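Local coordinates for protein calreticulin, putative (Trypanosoma cruzi, PDB 5HCF) that probably acts as a lectin-like chaperone, binding carbohydrate and peptide through a globular domain of legume lectin fold, at residues H100-D112 / V120-E132. Numbering follows the deposited sequence.
Sequences HGETKYWLMFGPD and VHIILHYNGENRE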
loop_
_atom_site.group_PDB
_atom_site.type_symbol
_atom_site.label_atom_id
_atom_site.label_comp_id
_atom_site.label_asym_id
_atom_site.label_seq_id
_atom_site.Cartn_x
_atom_site.Cartn_y
_atom_site.Cartn_z
ATOM N N HIS A 100 -9.829 -12.862 0.779
ATOM C CA HIS A 100 -10.827 -11.877 1.174
ATOM C C HIS A 100 -10.333 -11.074 2.370
ATOM O O HIS A 100 -9.203 -11.262 2.835
ATOM C CB HIS A 100 -12.164 -12.552 1.491
ATOM C CG HIS A 100 -12.118 -13.458 2.682
ATOM N ND1 HIS A 100 -11.380 -14.622 2.707
ATOM C CD2 HIS A 100 -12.719 -13.368 3.894
ATOM C CE1 HIS A 100 -11.526 -15.209 3.882
ATOM N NE2 HIS A 100 -12.334 -14.468 4.620
ATOM N N GLY A 101 -11.186 -10.177 2.858
ATOM C CA GLY A 101 -10.838 -9.284 3.949
ATOM C C GLY A 101 -10.232 -9.943 5.175
ATOM O O GLY A 101 -9.482 -9.307 5.909
ATOM N N GLU A 102 -10.546 -11.217 5.392
ATOM C CA GLU A 102 -10.117 -11.918 6.602
ATOM C C GLU A 102 -8.804 -12.678 6.409
ATOM O O GLU A 102 -8.190 -13.122 7.377
ATOM C CB GLU A 102 -11.206 -12.885 7.067
ATOM C CG GLU A 102 -12.579 -12.257 7.213
ATOM C CD GLU A 102 -12.720 -11.470 8.497
ATOM O OE1 GLU A 102 -13.442 -11.935 9.407
ATOM O OE2 GLU A 102 -12.108 -10.383 8.591
ATOM N N THR A 103 -8.395 -12.847 5.158
ATOM C CA THR A 103 -7.117 -13.482 4.852
ATOM C C THR A 103 -5.976 -12.821 5.619
ATOM O O THR A 103 -5.854 -11.594 5.630
ATOM C CB THR A 103 -6.810 -13.428 3.345
ATOM O OG1 THR A 103 -7.976 -13.803 2.600
ATOM C CG2 THR A 103 -5.654 -14.356 2.999
ATOM N N LYS A 104 -5.138 -13.636 6.252
ATOM C CA LYS A 104 -4.034 -13.116 7.041
ATOM C C LYS A 104 -3.008 -12.406 6.166
ATOM O O LYS A 104 -2.449 -12.997 5.238
ATOM C CB LYS A 104 -3.349 -14.236 7.825
ATOM C CG LYS A 104 -2.021 -13.816 8.447
ATOM C CD LYS A 104 -1.451 -14.886 9.365
ATOM C CE LYS A 104 -0.130 -14.433 9.980
ATOM N NZ LYS A 104 0.431 -15.435 10.937
ATOM N N TYR A 105 -2.769 -11.133 6.462
ATOM C CA TYR A 105 -1.729 -10.373 5.784
ATOM C C TYR A 105 -0.641 -10.003 6.782
ATOM O O TYR A 105 -0.845 -10.110 7.989
ATOM C CB TYR A 105 -2.311 -9.116 5.125
ATOM C CG TYR A 105 -3.004 -8.183 6.095
ATOM C CD1 TYR A 105 -4.368 -8.274 6.317
ATOM C CD2 TYR A 105 -2.289 -7.224 6.801
ATOM C CE1 TYR A 105 -5.003 -7.437 7.208
ATOM C CE2 TYR A 105 -2.917 -6.380 7.696
ATOM C CZ TYR A 105 -4.274 -6.492 7.893
ATOM O OH TYR A 105 -4.908 -5.655 8.781
ATOM N N TRP A 106 0.516 -9.592 6.277
ATOM C CA TRP A 106 1.556 -9.031 7.127
ATOM C C TRP A 106 1.454 -7.514 7.116
ATOM O O TRP A 106 1.633 -6.864 8.144
ATOM C CB TRP A 106 2.951 -9.454 6.672
ATOM C CG TRP A 106 4.058 -8.743 7.424
ATOM C CD1 TRP A 106 4.371 -8.880 8.748
ATOM C CD2 TRP A 106 4.985 -7.785 6.892
ATOM N NE1 TRP A 106 5.435 -8.069 9.071
ATOM C CE2 TRP A 106 5.831 -7.388 7.951
ATOM C CE3 TRP A 106 5.184 -7.227 5.626
ATOM C CZ2 TRP A 106 6.860 -6.457 7.780
ATOM C CZ3 TRP A 106 6.206 -6.303 5.456
ATOM C CH2 TRP A 106 7.030 -5.926 6.528
ATOM N N LEU A 107 1.194 -6.956 5.935
ATOM C CA LEU A 107 1.093 -5.513 5.777
ATOM C C LEU A 107 -0.137 -5.085 4.979
ATOM O O LEU A 107 -0.450 -5.658 3.934
ATOM C CB LEU A 107 2.359 -4.967 5.102
ATOM C CG LEU A 107 2.437 -3.460 4.818
ATOM C CD1 LEU A 107 2.652 -2.650 6.098
ATOM C CD2 LEU A 107 3.523 -3.148 3.791
ATOM N N MET A 108 -0.837 -4.083 5.499
ATOM C CA MET A 108 -1.884 -3.398 4.752
ATOM C C MET A 108 -1.485 -1.934 4.629
ATOM O O MET A 108 -1.369 -1.225 5.632
ATOM C CB MET A 108 -3.242 -3.542 5.435
ATOM C CG MET A 108 -4.353 -2.738 4.779
ATOM S SD MET A 108 -5.987 -3.167 5.414
ATOM C CE MET A 108 -6.772 -1.554 5.457
ATOM N N PHE A 109 -1.272 -1.488 3.396
ATOM C CA PHE A 109 -0.628 -0.201 3.153
ATOM C C PHE A 109 -1.269 0.575 2.002
ATOM O O PHE A 109 -1.388 0.060 0.891
ATOM C CB PHE A 109 0.863 -0.448 2.879
ATOM C CG PHE A 109 1.634 0.780 2.497
ATOM C CD1 PHE A 109 1.617 1.907 3.295
ATOM C CD2 PHE A 109 2.392 0.796 1.331
ATOM C CE1 PHE A 109 2.329 3.032 2.935
ATOM C CE2 PHE A 109 3.107 1.914 0.967
ATOM C CZ PHE A 109 3.078 3.035 1.770
ATOM N N GLY A 110 -1.692 1.808 2.277
ATOM C CA GLY A 110 -2.214 2.678 1.238
ATOM C C GLY A 110 -3.325 3.600 1.707
ATOM O O GLY A 110 -3.761 3.517 2.856
ATOM N N PRO A 111 -3.795 4.487 0.813
ATOM C CA PRO A 111 -4.832 5.474 1.137
ATOM C C PRO A 111 -6.212 4.853 1.323
ATOM O O PRO A 111 -6.542 3.870 0.661
ATOM C CB PRO A 111 -4.812 6.406 -0.079
ATOM C CG PRO A 111 -4.353 5.532 -1.195
ATOM C CD PRO A 111 -3.320 4.631 -0.575
ATOM N N ASP A 112 -7.007 5.435 2.216
ATOM C CA ASP A 112 -8.371 4.972 2.452
ATOM C C ASP A 112 -9.223 6.163 2.862
ATOM O O ASP A 112 -8.822 6.966 3.697
ATOM C CB ASP A 112 -8.408 3.878 3.525
ATOM C CG ASP A 112 -9.778 3.227 3.652
ATOM O OD1 ASP A 112 -10.623 3.407 2.746
ATOM O OD2 ASP A 112 -10.010 2.528 4.659
ATOM N N VAL A 120 -3.838 7.347 5.663
ATOM C CA VAL A 120 -2.999 6.354 5.008
ATOM C C VAL A 120 -2.800 5.178 5.952
ATOM O O VAL A 120 -2.275 5.340 7.049
ATOM C CB VAL A 120 -1.633 6.940 4.594
ATOM C CG1 VAL A 120 -0.784 5.882 3.904
ATOM C CG2 VAL A 120 -1.825 8.168 3.700
ATOM N N HIS A 121 -3.212 3.992 5.521
ATOM C CA HIS A 121 -3.071 2.807 6.354
ATOM C C HIS A 121 -1.648 2.304 6.341
ATOM O O HIS A 121 -1.054 2.122 5.277
ATOM C CB HIS A 121 -3.983 1.678 5.873
ATOM C CG HIS A 121 -5.431 1.888 6.179
ATOM N ND1 HIS A 121 -5.910 1.998 7.464
ATOM C CD2 HIS A 121 -6.507 1.988 5.361
ATOM C CE1 HIS A 121 -7.222 2.169 7.428
ATOM N NE2 HIS A 121 -7.606 2.164 6.165
ATOM N N ILE A 122 -1.100 2.084 7.530
ATOM C CA ILE A 122 0.107 1.288 7.659
ATOM C C ILE A 122 -0.135 0.289 8.777
ATOM O O ILE A 122 0.165 0.562 9.939
ATOM C CB ILE A 122 1.348 2.131 7.961
ATOM C CG1 ILE A 122 1.508 3.241 6.922
ATOM C CG2 ILE A 122 2.583 1.239 7.985
ATOM C CD1 ILE A 122 2.726 4.094 7.136
ATOM N N ILE A 123 -0.688 -0.865 8.415
ATOM C CA ILE A 123 -1.112 -1.853 9.400
ATOM C C ILE A 123 -0.202 -3.075 9.362
ATOM O O ILE A 123 -0.061 -3.734 8.328
ATOM C CB ILE A 123 -2.572 -2.292 9.167
ATOM C CG1 ILE A 123 -3.503 -1.077 9.175
ATOM C CG2 ILE A 123 -3.006 -3.301 10.217
ATOM C CD1 ILE A 123 -4.969 -1.425 9.055
ATOM N N LEU A 124 0.419 -3.368 10.498
ATOM C CA LEU A 124 1.345 -4.485 10.589
ATOM C C LEU A 124 0.749 -5.607 11.419
ATOM O O LEU A 124 0.256 -5.379 12.524
ATOM C CB LEU A 124 2.671 -4.036 11.202
ATOM C CG LEU A 124 3.591 -3.167 10.344
ATOM C CD1 LEU A 124 4.650 -2.503 11.217
ATOM C CD2 LEU A 124 4.237 -4.006 9.245
ATOM N N HIS A 125 0.783 -6.821 10.886
ATOM C CA HIS A 125 0.376 -7.966 11.669
ATOM C C HIS A 125 1.558 -8.394 12.518
ATOM O O HIS A 125 2.599 -8.787 11.997
ATOM C CB HIS A 125 -0.099 -9.125 10.798
ATOM C CG HIS A 125 -0.568 -10.298 11.596
ATOM N ND1 HIS A 125 -1.892 -10.484 11.940
ATOM C CD2 HIS A 125 0.111 -11.325 12.160
ATOM C CE1 HIS A 125 -2.008 -11.580 12.662
ATOM N NE2 HIS A 125 -0.806 -12.114 12.809
ATOM N N TYR A 126 1.403 -8.276 13.829
ATOM C CA TYR A 126 2.462 -8.631 14.758
ATOM C C TYR A 126 1.884 -9.307 15.995
ATOM O O TYR A 126 0.994 -8.763 16.652
ATOM C CB TYR A 126 3.267 -7.392 15.157
ATOM C CG TYR A 126 4.324 -7.668 16.202
ATOM C CD1 TYR A 126 5.522 -8.282 15.868
ATOM C CD2 TYR A 126 4.111 -7.331 17.531
ATOM C CE1 TYR A 126 6.487 -8.543 16.831
ATOM C CE2 TYR A 126 5.065 -7.590 18.497
ATOM C CZ TYR A 126 6.249 -8.194 18.142
ATOM O OH TYR A 126 7.193 -8.440 19.109
ATOM N N ASN A 127 2.384 -10.501 16.295
ATOM C CA ASN A 127 2.018 -11.190 17.523
ATOM C C ASN A 127 0.526 -11.515 17.563
ATOM O O ASN A 127 -0.135 -11.341 18.588
ATOM C CB ASN A 127 2.416 -10.335 18.727
ATOM C CG ASN A 127 2.783 -11.162 19.937
ATOM O OD1 ASN A 127 2.752 -12.392 19.899
ATOM N ND2 ASN A 127 3.155 -10.488 21.021
ATOM N N GLY A 128 0.006 -11.991 16.436
ATOM C CA GLY A 128 -1.378 -12.420 16.343
ATOM C C GLY A 128 -2.449 -11.349 16.213
ATOM O O GLY A 128 -3.638 -11.662 16.260
ATOM N N GLU A 129 -2.051 -10.090 16.060
ATOM C CA GLU A 129 -3.030 -9.022 15.878
ATOM C C GLU A 129 -2.587 -8.023 14.821
ATOM O O GLU A 129 -1.397 -7.781 14.642
ATOM C CB GLU A 129 -3.293 -8.268 17.183
ATOM C CG GLU A 129 -4.087 -9.026 18.222
ATOM C CD GLU A 129 -4.479 -8.141 19.390
ATOM O OE1 GLU A 129 -4.113 -6.943 19.375
ATOM O OE2 GLU A 129 -5.164 -8.637 20.313
ATOM N N ASN A 130 -3.557 -7.443 14.125
ATOM C CA ASN A 130 -3.276 -6.370 13.186
ATOM C C ASN A 130 -3.110 -5.068 13.962
ATOM O O ASN A 130 -4.015 -4.656 14.686
ATOM C CB ASN A 130 -4.396 -6.255 12.151
ATOM C CG ASN A 130 -4.505 -7.492 11.277
ATOM O OD1 ASN A 130 -3.530 -8.225 11.098
ATOM N ND2 ASN A 130 -5.696 -7.738 10.738
ATOM N N ARG A 131 -1.954 -4.429 13.816
ATOM C CA ARG A 131 -1.633 -3.234 14.596
ATOM C C ARG A 131 -1.747 -2.003 13.720
ATOM O O ARG A 131 -0.990 -1.846 12.764
ATOM C CB ARG A 131 -0.221 -3.322 15.186
ATOM C CG ARG A 131 0.100 -4.645 15.856
ATOM C CD ARG A 131 -0.695 -4.847 17.132
ATOM N NE ARG A 131 -0.564 -6.216 17.622
ATOM C CZ ARG A 131 -0.373 -6.541 18.897
ATOM N NH1 ARG A 131 -0.279 -5.594 19.820
ATOM N NH2 ARG A 131 -0.267 -7.816 19.249
ATOM N N GLU A 132 -2.707 -1.141 14.032
ATOM C CA GLU A 132 -2.887 0.090 13.270
ATOM C C GLU A 132 -1.841 1.147 13.633
ATOM O O GLU A 132 -1.547 1.380 14.805
ATOM C CB GLU A 132 -4.298 0.648 13.482
ATOM C CG GLU A 132 -5.403 -0.245 12.931
ATOM C CD GLU A 132 -6.776 0.389 13.041
ATOM O OE1 GLU A 132 -7.578 0.238 12.093
ATOM O OE2 GLU A 132 -7.055 1.033 14.075
#
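H121 reaches across to D112, its NE2 donating to OD2 at 2.9 Å. The carboxylate oxygen lies in the imidazole plane and accepts on its anti lone pair; carboxylate and ring planes are 42° apart, and the in-plane hydrogen bond restrains the turn of the ring. Beside it the backbones of 107-111 and 120-124 run antiparallel. M108 and I123 form a hydrogen-bonded pair, with M108 N to I123 O at 3.0 Å and I123 N to M108 O at 2.9 Å; G110 and H121 form the next such pair, and H125 N to W106 O continues the ladder. On the face bearing M108, H121 and I123, the methionine, in one of its two modelled conformers, runs alongside the histidine and lays CE over one imidazole face, a CH-pi contact to be read with caution. Farther along, I123 CG2 meets the Y105 ring at its edge, 3.3 Å from OH. The N130 amide is inclined 25° to that ring, and its OD1 accepts a hydrogen bond from H125 ND1 close to the plane of that imidazole, restraining its turn. The reverse face is apolar: L124 CD2 sits over the six-membered ring of W106, 3.9 Å from CZ2, and also touches L107 CD1, while I122 CG1 abuts the edge of F109. These strands form a beta hairpin within a seven-stranded antiparallel sheet of the legume lectin fold. Strand 83-91 flanks strand 107-114 on the side away from 120-126, and at its start W106 and L107 both face L90 in a classic beta bulge; strand 129-132 lies beyond 120-126, and strands 69-76 and 145-152 of the second sheet cover the apolar face.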